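Local coordinates for 3-carboxy-cis,cis-muconate cycloisomerase (Pseudomonas putida, PDB 1RE5), which is a cycloisomerase of the fumarase/aspartase-like lyase superfamily, a largely helical protein modelled here as an assembly of four chains, at residues R22-G27 / V115-D120; G27-E32 / I79-A84; R37-A42 / V100-T105; L190-A195 / E211-Q216. All coordinates share one frame; numbering follows the deposited sequence.

Contact 1. Residues R22-G27 / V115-D120; sequences RGRLQG and VLQLRD
Gly27 and Leu116 mark the nearest approach of two helical segments whose axes come within 9.4 Å and run at 123° to each other, more antiparallel than parallel; the CA atoms of Gly27 and Leu116 are 6.0 Å apart. Gln117 makes the largest contribution. It leaves its helix with CG beside the backbone N (chi1 -60°) and continues extended through chi2 (-178°), and this reach lays the amide group against the peptide backbone at Gly23 and Arg24. Its CD lies 3.6 Å from Gly23 O and 3.7 Å from Arg24 CA, while the aliphatic CG is 3.9 Å from Gly23 O. One turn on from Gly23, at Gly27, the backbone meets the residue before Gln117: Leu116 CD1 stands 3.7 Å from Gly27 O. Both side chains can settle on the main chain because Gly23 and Gly27 present no side chain on the facing surface. Arg24 adds little beyond its first carbons; its guanidinium group is taken by a salt bridge to Glu325, and the residue also packs on Phe6 of the second subunit. Gln117 additionally touches Ile18 and Phe19, which close around the same buried spot. The spacing Gly23-Gly27 is that of a GxxxG sequence, here a smooth helix face that receives side chains of the long helix 106-142 in the helical lyase fold.

Contact 2. Residues G27-E32 / I79-A84; sequences GMLDFE and IPLVKA
Leu29 faces Leu81, and Glu32 faces Val82, across two helical segments that cross at -58° with their axes 11.1 Å apart; both CA pairs measure 8.5 Å, so the backbones stay well separated and side chains bridge the gap. Leu81 does most of the bridging. With CG anti to the backbone N (chi1 177°), it places its CD2 methyl against helix 21-40, where the methyl lodges beside two consecutive residues: 3.7 Å from Met28 CB and 3.9 Å from Leu29 CD2. Met28 bends at its third torsion, which brings its terminal methyl round to the same partner, CE being 4.2 Å from Leu81 CD2. The leucine branch is thus touched by both the root and the end of the methionine, with Leu29 adding a methyl-to-methyl contact, and the three residues are buried. A turn further along the first helix the character changes. Glu32 brings OE1 to 3.8 Å from Val82 CG2, the two side chains meeting nearly at a right angle. The same oxygen lies in the plane of the neighbouring Phe31 ring, at its edge. His101, from the loop beyond helix 78-92, packs against both Glu32 and Val82 and borders this end of the contact. On helix 78-92, Pro80 packs on Ala70, Ile71 and Ala74 of helix 64-74, and Phe31 turns to Ala109 and Thr112 of helix 106-142, so that helix 21-40 lies between helix 78-92 and the long central helix.

Contact 3. Residues R37-A42 / V100-T105; sequences RAEASA and VHLGAT
The carboxyl group of Glu39 meets the peptide carbonyl of Leu102, its OE2 lying 2.8 Å from Leu102 O, while its other oxygen, OE1, lies against the leucine side chain, 3.4 Å from CB and 4.0 Å from CD2. The second flat group, the His101 ring, has the methyl of Ala104 over the centre of one face, with CB 4.1 Å above the plane. Glu39 leaves the helix end with CG beside the backbone N (chi1 -61°), and its extended chain carries the carboxyl group to the loop, crossing Leu102 at a slant. The loop here is a type II beta turn from His101 to Ala104, leading into helix 106-142. In such a turn the central peptide is flipped relative to type I, and at Leu102 a psi of 120° accompanies the flip that presents its carbonyl oxygen to Glu39. Gly103 follows with a positive phi, as is usual at the third position. At the last turn of helix 21-40, Ser41 OG donates a 2.8 Å hydrogen bond to Ala38 O, arriving from above the carbonyl plane. Val209 of helix 206-217, together with Leu44 and Leu202, packs against the Glu39 side chain.

Contact 4. Residues L190-A195 / E211-Q216; sequences LQFGGA and EALAEQ
Leu213 is the bump of this contact, and Leu190 and Phe192, two residues apart on an irregular strip of chain, form the hollow that takes it. Leu190 straddles the leucine with both branches: its CD1 and CD2 are each 4.0 Å from Leu213 CG, and the two side chains meet at about a right angle. Beyond this fork, the CD2 methyl of Leu213 is pressed over one face of the Phe192 ring. It sits 3.9 Å from the ring centroid and 15° off the normal, a CH-pi contact shifted toward the rim at Phe192 CD1, which is 3.8 Å from Leu213 CD2. With CG anti to the backbone N (chi1 -179°), Leu213 holds its CG against the two branches of Leu190 and its CD2 over the Phe192 ring. A shallower fit lies alongside, where the small Ala214 lets the chain come close: its CA is 6.0 Å from that of Leu190, and Leu190 CD2 is 4.4 Å from Ala214 CB. Phe31, Ala34 and Ala38 of helix 21-40 also pack on Leu213. Polar groups of the strip are served elsewhere, the Asp108 carboxylate accepting bonds from the backbone N of Gly193 and of Gly194, and Leu190 O taking one from Trp226 NE1. What joins the two segments is therefore hydrocarbon against hydrocarbon and aromatic face, an attraction of dispersion and water exclusion that rests on fit.

Following the chain, helix 21-40 supplies the first segment of three contacts in succession. Contact 1 closes the widest loop, joining this helix near its start to helix 106-142, and contacts 2 and 3 both nest inside that loop. Contact 2 reaches helix 78-92 and contact 3 the turn after it; their segments alternate along the chain, so these two cross. Contact 4 opens only later, in series with the others, and closes a short loop between the chain after helix 162-187 and helix 206-217. The groups adjoin in space: Leu116 of contact 1 packs on Asp30, Phe31 of contact 2 meets Leu213 and Phe192, and Ala38 touches helix 206-217.

Contact 1. Residues R22-G27 / V115-D120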
loop_
_atom_site.group_PDB
_atom_site.type_symbol
_atom_site.label_atom_id
_atom_site.label_comp_id
_atom_site.label_asym_id
_atom_site.label_seq_id
_atom_site.Cartn_x
_atom_site.Cartn_y
_atom_site.Cartn_z
ATOM N N ARG D 22 14.626 -25.460 2.040
ATOM C CA ARG D 22 14.381 -26.813 2.490
ATOM C C ARG D 22 12.902 -27.005 2.794
ATOM O O ARG D 22 12.302 -27.998 2.375
ATOM C CB ARG D 22 15.212 -27.086 3.738
ATOM C CG ARG D 22 15.222 -28.535 4.209
ATOM C CD ARG D 22 14.812 -28.602 5.668
ATOM N NE ARG D 22 13.357 -28.592 5.819
ATOM C CZ ARG D 22 12.702 -27.926 6.766
ATOM N NH1 ARG D 22 13.368 -27.200 7.649
ATOM N NH2 ARG D 22 11.379 -28.002 6.843
ATOM N N GLY D 23 12.314 -26.052 3.513
ATOM C CA GLY D 23 10.908 -26.151 3.869
ATOM C C GLY D 23 9.990 -26.107 2.668
ATOM O O GLY D 23 8.986 -26.819 2.594
ATOM N N ARG D 24 10.341 -25.259 1.715
ATOM C CA ARG D 24 9.553 -25.112 0.502
ATOM C C ARG D 24 9.582 -26.433 -0.285
ATOM O O ARG D 24 8.535 -26.977 -0.655
ATOM C CB ARG D 24 10.132 -23.964 -0.329
ATOM C CG ARG D 24 9.401 -23.682 -1.605
ATOM C CD ARG D 24 9.744 -22.291 -2.076
ATOM N NE ARG D 24 8.679 -21.336 -1.779
ATOM C CZ ARG D 24 8.858 -20.020 -1.735
ATOM N NH1 ARG D 24 10.061 -19.508 -1.958
ATOM N NH2 ARG D 24 7.834 -19.219 -1.490
ATOM N N LEU D 25 10.795 -26.937 -0.521
ATOM C CA LEU D 25 11.001 -28.189 -1.231
ATOM C C LEU D 25 10.252 -29.320 -0.533
ATOM O O LEU D 25 9.473 -30.038 -1.156
ATOM C CB LEU D 25 12.497 -28.521 -1.285
ATOM C CG LEU D 25 13.285 -28.219 -2.563
ATOM C CD1 LEU D 25 12.561 -27.208 -3.459
ATOM C CD2 LEU D 25 14.647 -27.707 -2.174
ATOM N N GLN D 26 10.468 -29.468 0.768
ATOM C CA GLN D 26 9.816 -30.547 1.491
ATOM C C GLN D 26 8.313 -30.551 1.343
ATOM O O GLN D 26 7.700 -31.613 1.216
ATOM C CB GLN D 26 10.162 -30.510 2.971
ATOM C CG GLN D 26 9.924 -31.848 3.661
ATOM C CD GLN D 26 10.676 -32.985 2.981
ATOM O OE1 GLN D 26 11.919 -32.967 2.870
ATOM N NE2 GLN D 26 9.928 -33.984 2.518
ATOM N N GLY D 27 7.714 -29.366 1.371
ATOM C CA GLY D 27 6.270 -29.283 1.233
ATOM C C GLY D 27 5.804 -29.944 -0.053
ATOM O O GLY D 27 4.870 -30.743 -0.047
ATOM N N VAL D 115 0.379 -24.736 1.602
ATOM C CA VAL D 115 -0.594 -24.959 2.659
ATOM C C VAL D 115 0.024 -25.775 3.773
ATOM O O VAL D 115 -0.248 -25.535 4.950
ATOM C CB VAL D 115 -1.860 -25.668 2.145
ATOM C CG1 VAL D 115 -2.746 -26.058 3.316
ATOM C CG2 VAL D 115 -2.632 -24.737 1.209
ATOM N N LEU D 116 0.865 -26.739 3.422
ATOM C CA LEU D 116 1.504 -27.532 4.466
ATOM C C LEU D 116 2.401 -26.617 5.297
ATOM O O LEU D 116 2.400 -26.692 6.527
ATOM C CB LEU D 116 2.317 -28.688 3.866
ATOM C CG LEU D 116 1.475 -29.813 3.236
ATOM C CD1 LEU D 116 2.396 -30.905 2.714
ATOM C CD2 LEU D 116 0.491 -30.380 4.253
ATOM N N GLN D 117 3.154 -25.742 4.632
ATOM C CA GLN D 117 4.033 -24.823 5.354
ATOM C C GLN D 117 3.197 -23.876 6.193
ATOM O O GLN D 117 3.549 -23.554 7.327
ATOM C CB GLN D 117 4.899 -24.013 4.390
ATOM C CG GLN D 117 5.785 -24.862 3.528
ATOM C CD GLN D 117 6.654 -24.041 2.616
ATOM O OE1 GLN D 117 7.642 -23.456 3.048
ATOM N NE2 GLN D 117 6.284 -23.981 1.340
ATOM N N LEU D 118 2.080 -23.434 5.635
ATOM C CA LEU D 118 1.213 -22.530 6.361
ATOM C C LEU D 118 0.673 -23.186 7.622
ATOM O O LEU D 118 0.532 -22.540 8.657
ATOM C CB LEU D 118 0.071 -22.069 5.463
ATOM C CG LEU D 118 0.497 -21.114 4.347
ATOM C CD1 LEU D 118 -0.743 -20.634 3.598
ATOM C CD2 LEU D 118 1.254 -19.925 4.930
ATOM N N ARG D 119 0.379 -24.477 7.551
ATOM C CA ARG D 119 -0.138 -25.149 8.730
ATOM C C ARG D 119 0.926 -25.157 9.835
ATOM O O ARG D 119 0.620 -24.882 10.997
ATOM C CB ARG D 119 -0.570 -26.576 8.395
ATOM C CG ARG D 119 -1.151 -27.316 9.593
ATOM C CD ARG D 119 -0.726 -28.776 9.568
ATOM N NE ARG D 119 -1.673 -29.612 8.837
ATOM C CZ ARG D 119 -1.326 -30.598 8.019
ATOM N NH1 ARG D 119 -0.043 -30.876 7.808
ATOM N NH2 ARG D 119 -2.270 -31.320 7.437
ATOM N N ASP D 120 2.175 -25.458 9.484
ATOM C CA ASP D 120 3.234 -25.462 10.487
ATOM C C ASP D 120 3.376 -24.073 11.061
ATOM O O ASP D 120 3.635 -23.920 12.253
ATOM C CB ASP D 120 4.578 -25.889 9.899
ATOM C CG ASP D 120 4.678 -27.379 9.714
ATOM O OD1 ASP D 120 3.869 -28.110 10.324
ATOM O OD2 ASP D 120 5.575 -27.819 8.969
#

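Contact 2. Residues G27-E32 / I79-A84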
loop_
_atom_site.group_PDB
_atom_site.type_symbol
_atom_site.label_atom_id
_atom_site.label_comp_id
_atom_site.label_asym_id
_atom_site.label_seq_id
_atom_site.Cartn_x
_atom_site.Cartn_y
_atom_site.Cartn_z
ATOM N N GLY D 27 7.714 -29.366 1.371
ATOM C CA GLY D 27 6.270 -29.283 1.233
ATOM C C GLY D 27 5.804 -29.944 -0.053
ATOM O O GLY D 27 4.870 -30.743 -0.047
ATOM N N MET D 28 6.462 -29.619 -1.163
ATOM C CA MET D 28 6.098 -30.184 -2.455
ATOM C C MET D 28 6.385 -31.689 -2.523
ATOM O O MET D 28 5.570 -32.468 -3.031
ATOM C CB MET D 28 6.833 -29.446 -3.579
ATOM C CG MET D 28 6.364 -28.020 -3.770
ATOM S SD MET D 28 7.152 -27.188 -5.148
ATOM C CE MET D 28 8.642 -26.554 -4.407
ATOM N N LEU D 29 7.536 -32.102 -2.009
ATOM C CA LEU D 29 7.870 -33.514 -2.009
ATOM C C LEU D 29 6.827 -34.276 -1.192
ATOM O O LEU D 29 6.388 -35.359 -1.595
ATOM C CB LEU D 29 9.269 -33.724 -1.439
ATOM C CG LEU D 29 10.342 -33.104 -2.338
ATOM C CD1 LEU D 29 11.708 -33.143 -1.649
ATOM C CD2 LEU D 29 10.365 -33.836 -3.667
ATOM N N ASP D 30 6.423 -33.708 -0.058
ATOM C CA ASP D 30 5.405 -34.335 0.789
ATOM C C ASP D 30 4.148 -34.580 -0.038
ATOM O O ASP D 30 3.461 -35.601 0.113
ATOM C CB ASP D 30 5.061 -33.427 1.972
ATOM C CG ASP D 30 6.047 -33.561 3.117
ATOM O OD1 ASP D 30 7.207 -33.980 2.879
ATOM O OD2 ASP D 30 5.659 -33.235 4.259
ATOM N N PHE D 31 3.851 -33.625 -0.915
ATOM C CA PHE D 31 2.693 -33.731 -1.783
ATOM C C PHE D 31 2.879 -34.903 -2.745
ATOM O O PHE D 31 1.988 -35.743 -2.879
ATOM C CB PHE D 31 2.512 -32.447 -2.587
ATOM C CG PHE D 31 1.486 -32.564 -3.678
ATOM C CD1 PHE D 31 0.120 -32.552 -3.375
ATOM C CD2 PHE D 31 1.885 -32.727 -5.007
ATOM C CE1 PHE D 31 -0.831 -32.698 -4.372
ATOM C CE2 PHE D 31 0.936 -32.877 -6.017
ATOM C CZ PHE D 31 -0.428 -32.861 -5.698
ATOM N N GLU D 32 4.037 -34.950 -3.406
ATOM C CA GLU D 32 4.346 -36.017 -4.365
ATOM C C GLU D 32 4.228 -37.417 -3.760
ATOM O O GLU D 32 3.582 -38.305 -4.334
ATOM C CB GLU D 32 5.750 -35.811 -4.937
ATOM C CG GLU D 32 5.875 -34.534 -5.768
ATOM C CD GLU D 32 4.881 -34.482 -6.933
ATOM O OE1 GLU D 32 4.617 -33.379 -7.450
ATOM O OE2 GLU D 32 4.365 -35.542 -7.342
ATOM N N ILE D 79 7.842 -27.993 -11.863
ATOM C CA ILE D 79 8.447 -28.786 -12.929
ATOM C C ILE D 79 9.940 -29.107 -12.767
ATOM O O ILE D 79 10.353 -30.241 -13.025
ATOM C CB ILE D 79 8.173 -28.204 -14.365
ATOM C CG1 ILE D 79 9.261 -27.228 -14.771
ATOM C CG2 ILE D 79 6.805 -27.557 -14.426
ATOM C CD1 ILE D 79 9.181 -26.839 -16.233
ATOM N N PRO D 80 10.768 -28.144 -12.327
ATOM C CA PRO D 80 12.175 -28.533 -12.196
ATOM C C PRO D 80 12.369 -29.523 -11.058
ATOM O O PRO D 80 13.257 -30.375 -11.105
ATOM C CB PRO D 80 12.883 -27.210 -11.927
ATOM C CG PRO D 80 12.018 -26.227 -12.616
ATOM C CD PRO D 80 10.636 -26.688 -12.201
ATOM N N LEU D 81 11.540 -29.412 -10.029
ATOM C CA LEU D 81 11.654 -30.317 -8.897
ATOM C C LEU D 81 11.218 -31.713 -9.310
ATOM O O LEU D 81 11.914 -32.695 -9.036
ATOM C CB LEU D 81 10.779 -29.856 -7.735
ATOM C CG LEU D 81 10.812 -30.832 -6.556
ATOM C CD1 LEU D 81 12.224 -30.861 -5.991
ATOM C CD2 LEU D 81 9.813 -30.424 -5.490
ATOM N N VAL D 82 10.054 -31.792 -9.960
ATOM C CA VAL D 82 9.507 -33.063 -10.410
ATOM C C VAL D 82 10.501 -33.764 -11.328
ATOM O O VAL D 82 10.722 -34.968 -11.201
ATOM C CB VAL D 82 8.156 -32.867 -11.141
ATOM C CG1 VAL D 82 7.712 -34.175 -11.774
ATOM C CG2 VAL D 82 7.091 -32.398 -10.152
ATOM N N LYS D 83 11.109 -33.014 -12.239
ATOM C CA LYS D 83 12.096 -33.597 -13.141
ATOM C C LYS D 83 13.271 -34.161 -12.333
ATOM O O LYS D 83 13.711 -35.284 -12.561
ATOM C CB LYS D 83 12.610 -32.542 -14.123
ATOM C CG LYS D 83 13.591 -33.076 -15.152
ATOM C CD LYS D 83 14.025 -31.969 -16.113
ATOM C CE LYS D 83 14.900 -32.494 -17.253
ATOM N NZ LYS D 83 14.166 -33.480 -18.103
ATOM N N ALA D 84 13.768 -33.382 -11.381
ATOM C CA ALA D 84 14.885 -33.818 -10.557
ATOM C C ALA D 84 14.485 -35.032 -9.725
ATOM O O ALA D 84 15.298 -35.925 -9.480
ATOM C CB ALA D 84 15.346 -32.679 -9.642
#

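Contact 3. Residues R37-A42 / V100-T105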
loop_
_atom_site.group_PDB
_atom_site.type_symbol
_atom_site.label_atom_id
_atom_site.label_comp_id
_atom_site.label_asym_id
_atom_site.label_seq_id
_atom_site.Cartn_x
_atom_site.Cartn_y
_atom_site.Cartn_z
ATOM N N ARG D 37 0.964 -42.513 -2.989
ATOM C CA ARG D 37 0.286 -43.304 -1.977
ATOM C C ARG D 37 -1.224 -43.347 -2.245
ATOM O O ARG D 37 -1.841 -44.417 -2.249
ATOM C CB ARG D 37 0.557 -42.680 -0.611
ATOM C CG ARG D 37 0.667 -43.644 0.546
ATOM C CD ARG D 37 1.030 -42.868 1.805
ATOM N NE ARG D 37 2.267 -42.108 1.630
ATOM C CZ ARG D 37 2.506 -40.911 2.175
ATOM N NH1 ARG D 37 1.589 -40.320 2.937
ATOM N NH2 ARG D 37 3.671 -40.303 1.962
ATOM N N ALA D 38 -1.817 -42.183 -2.485
ATOM C CA ALA D 38 -3.257 -42.103 -2.707
ATOM C C ALA D 38 -3.704 -42.733 -4.008
ATOM O O ALA D 38 -4.790 -43.302 -4.086
ATOM C CB ALA D 38 -3.724 -40.644 -2.651
ATOM N N GLU D 39 -2.880 -42.631 -5.039
ATOM C CA GLU D 39 -3.258 -43.198 -6.324
ATOM C C GLU D 39 -3.050 -44.711 -6.336
ATOM O O GLU D 39 -3.741 -45.439 -7.062
ATOM C CB GLU D 39 -2.466 -42.518 -7.447
ATOM C CG GLU D 39 -2.729 -41.023 -7.517
ATOM C CD GLU D 39 -2.050 -40.356 -8.691
ATOM O OE1 GLU D 39 -0.816 -40.515 -8.841
ATOM O OE2 GLU D 39 -2.753 -39.665 -9.460
ATOM N N ALA D 40 -2.110 -45.183 -5.517
ATOM C CA ALA D 40 -1.839 -46.612 -5.431
ATOM C C ALA D 40 -3.085 -47.304 -4.884
ATOM O O ALA D 40 -3.531 -48.318 -5.416
ATOM C CB ALA D 40 -0.657 -46.868 -4.514
ATOM N N SER D 41 -3.650 -46.734 -3.825
ATOM C CA SER D 41 -4.842 -47.282 -3.197
ATOM C C SER D 41 -6.084 -47.121 -4.060
ATOM O O SER D 41 -7.185 -47.472 -3.635
ATOM C CB SER D 41 -5.081 -46.598 -1.858
ATOM O OG SER D 41 -5.218 -45.201 -2.044
ATOM N N ALA D 42 -5.909 -46.578 -5.259
ATOM C CA ALA D 42 -7.023 -46.388 -6.184
ATOM C C ALA D 42 -6.767 -47.283 -7.391
ATOM O O ALA D 42 -7.571 -47.351 -8.328
ATOM C CB ALA D 42 -7.102 -44.936 -6.612
ATOM N N VAL D 100 5.426 -40.729 -10.948
ATOM C CA VAL D 100 5.556 -39.528 -10.146
ATOM C C VAL D 100 4.765 -38.369 -10.750
ATOM O O VAL D 100 4.743 -38.184 -11.971
ATOM C CB VAL D 100 7.047 -39.116 -10.003
ATOM C CG1 VAL D 100 7.636 -38.817 -11.362
ATOM C CG2 VAL D 100 7.173 -37.904 -9.100
ATOM N N HIS D 101 4.090 -37.615 -9.881
ATOM C CA HIS D 101 3.325 -36.436 -10.287
ATOM C C HIS D 101 2.228 -36.770 -11.293
ATOM O O HIS D 101 1.875 -35.945 -12.129
ATOM C CB HIS D 101 4.306 -35.401 -10.865
ATOM C CG HIS D 101 3.772 -34.007 -10.918
ATOM N ND1 HIS D 101 3.187 -33.471 -12.047
ATOM C CD2 HIS D 101 3.736 -33.032 -9.979
ATOM C CE1 HIS D 101 2.816 -32.228 -11.802
ATOM N NE2 HIS D 101 3.137 -31.936 -10.554
ATOM N N LEU D 102 1.676 -37.973 -11.193
ATOM C CA LEU D 102 0.635 -38.421 -12.118
ATOM C C LEU D 102 -0.726 -37.731 -11.986
ATOM O O LEU D 102 -1.371 -37.790 -10.932
ATOM C CB LEU D 102 0.432 -39.934 -11.979
ATOM C CG LEU D 102 -0.614 -40.573 -12.911
ATOM C CD1 LEU D 102 -0.167 -40.426 -14.362
ATOM C CD2 LEU D 102 -0.807 -42.045 -12.556
ATOM N N GLY D 103 -1.162 -37.091 -13.072
ATOM C CA GLY D 103 -2.455 -36.424 -13.086
ATOM C C GLY D 103 -2.527 -35.069 -12.403
ATOM O O GLY D 103 -3.598 -34.452 -12.360
ATOM N N ALA D 104 -1.395 -34.603 -11.883
ATOM C CA ALA D 104 -1.338 -33.328 -11.183
ATOM C C ALA D 104 -0.631 -32.250 -11.998
ATOM O O ALA D 104 0.215 -32.540 -12.854
ATOM C CB ALA D 104 -0.629 -33.507 -9.837
ATOM N N THR D 105 -0.981 -30.998 -11.721
ATOM C CA THR D 105 -0.376 -29.879 -12.414
ATOM C C THR D 105 0.609 -29.236 -11.443
ATOM O O THR D 105 0.555 -29.505 -10.249
ATOM C CB THR D 105 -1.477 -28.879 -12.888
ATOM O OG1 THR D 105 -0.891 -27.876 -13.720
ATOM C CG2 THR D 105 -2.161 -28.222 -11.713
#

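Contact 4. Residues L190-A195 / E211-Q216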
loop_
_atom_site.group_PDB
_atom_site.type_symbol
_atom_site.label_atom_id
_atom_site.label_comp_id
_atom_site.label_asym_id
_atom_site.label_seq_id
_atom_site.Cartn_x
_atom_site.Cartn_y
_atom_site.Cartn_z
ATOM N N LEU D 190 -6.842 -28.843 0.510
ATOM C CA LEU D 190 -5.972 -29.402 -0.509
ATOM C C LEU D 190 -6.154 -28.668 -1.836
ATOM O O LEU D 190 -7.233 -28.141 -2.117
ATOM C CB LEU D 190 -6.299 -30.884 -0.713
ATOM C CG LEU D 190 -5.604 -31.539 -1.914
ATOM C CD1 LEU D 190 -4.163 -31.880 -1.540
ATOM C CD2 LEU D 190 -6.375 -32.777 -2.347
ATOM N N GLN D 191 -5.090 -28.623 -2.636
ATOM C CA GLN D 191 -5.150 -28.001 -3.956
ATOM C C GLN D 191 -4.849 -29.114 -4.947
ATOM O O GLN D 191 -3.680 -29.465 -5.176
ATOM C CB GLN D 191 -4.097 -26.904 -4.138
ATOM C CG GLN D 191 -4.213 -26.228 -5.501
ATOM C CD GLN D 191 -5.402 -25.284 -5.577
ATOM O OE1 GLN D 191 -5.251 -24.073 -5.376
ATOM N NE2 GLN D 191 -6.589 -25.825 -5.848
ATOM N N PHE D 192 -5.905 -29.667 -5.535
ATOM C CA PHE D 192 -5.753 -30.761 -6.487
ATOM C C PHE D 192 -6.771 -30.575 -7.604
ATOM O O PHE D 192 -7.951 -30.905 -7.444
ATOM C CB PHE D 192 -5.985 -32.090 -5.756
ATOM C CG PHE D 192 -5.611 -33.304 -6.554
ATOM C CD1 PHE D 192 -4.330 -33.430 -7.097
ATOM C CD2 PHE D 192 -6.524 -34.338 -6.734
ATOM C CE1 PHE D 192 -3.964 -34.579 -7.810
ATOM C CE2 PHE D 192 -6.170 -35.482 -7.441
ATOM C CZ PHE D 192 -4.884 -35.604 -7.981
ATOM N N GLY D 193 -6.319 -30.041 -8.730
ATOM C CA GLY D 193 -7.234 -29.813 -9.824
ATOM C C GLY D 193 -6.660 -30.162 -11.174
ATOM O O GLY D 193 -7.402 -30.247 -12.151
ATOM N N GLY D 194 -5.348 -30.366 -11.244
ATOM C CA GLY D 194 -4.734 -30.701 -12.517
ATOM C C GLY D 194 -4.749 -29.550 -13.519
ATOM O O GLY D 194 -5.350 -28.500 -13.276
ATOM N N ALA D 195 -4.097 -29.771 -14.658
ATOM C CA ALA D 195 -3.953 -28.788 -15.733
ATOM C C ALA D 195 -4.924 -27.619 -15.763
ATOM O O ALA D 195 -4.492 -26.463 -15.823
ATOM C CB ALA D 195 -3.974 -29.483 -17.076
ATOM N N GLU D 211 -9.915 -37.604 -2.412
ATOM C CA GLU D 211 -10.215 -37.833 -1.004
ATOM C C GLU D 211 -9.082 -38.572 -0.305
ATOM O O GLU D 211 -8.694 -38.220 0.810
ATOM C CB GLU D 211 -11.535 -38.587 -0.882
ATOM C CG GLU D 211 -12.598 -37.939 -1.753
ATOM C CD GLU D 211 -14.007 -38.183 -1.272
ATOM O OE1 GLU D 211 -14.372 -39.368 -1.083
ATOM O OE2 GLU D 211 -14.751 -37.186 -1.094
ATOM N N ALA D 212 -8.537 -39.583 -0.972
ATOM C CA ALA D 212 -7.430 -40.336 -0.407
ATOM C C ALA D 212 -6.273 -39.380 -0.136
ATOM O O ALA D 212 -5.668 -39.408 0.937
ATOM C CB ALA D 212 -6.988 -41.419 -1.375
ATOM N N LEU D 213 -5.977 -38.528 -1.117
ATOM C CA LEU D 213 -4.885 -37.559 -1.011
ATOM C C LEU D 213 -5.062 -36.581 0.152
ATOM O O LEU D 213 -4.120 -36.321 0.909
ATOM C CB LEU D 213 -4.755 -36.782 -2.321
ATOM C CG LEU D 213 -3.645 -35.732 -2.383
ATOM C CD1 LEU D 213 -2.329 -36.315 -1.869
ATOM C CD2 LEU D 213 -3.505 -35.246 -3.829
ATOM N N ALA D 214 -6.272 -36.043 0.283
ATOM C CA ALA D 214 -6.580 -35.098 1.348
ATOM C C ALA D 214 -6.316 -35.750 2.694
ATOM O O ALA D 214 -5.589 -35.208 3.535
ATOM C CB ALA D 214 -8.030 -34.665 1.249
ATOM N N GLU D 215 -6.916 -36.924 2.884
ATOM C CA GLU D 215 -6.778 -37.697 4.110
ATOM C C GLU D 215 -5.309 -38.005 4.429
ATOM O O GLU D 215 -4.880 -37.946 5.583
ATOM C CB GLU D 215 -7.566 -38.983 3.956
ATOM C CG GLU D 215 -7.522 -39.886 5.151
ATOM C CD GLU D 215 -8.203 -41.199 4.857
ATOM O OE1 GLU D 215 -7.718 -41.929 3.951
ATOM O OE2 GLU D 215 -9.227 -41.494 5.521
ATOM N N GLN D 216 -4.547 -38.332 3.394
ATOM C CA GLN D 216 -3.124 -38.630 3.537
ATOM C C GLN D 216 -2.357 -37.476 4.160
ATOM O O GLN D 216 -1.490 -37.676 5.011
ATOM C CB GLN D 216 -2.512 -38.934 2.167
ATOM C CG GLN D 216 -2.742 -40.350 1.699
ATOM C CD GLN D 216 -1.959 -41.346 2.521
ATOM O OE1 GLN D 216 -2.365 -42.497 2.676
ATOM N NE2 GLN D 216 -0.821 -40.909 3.048
#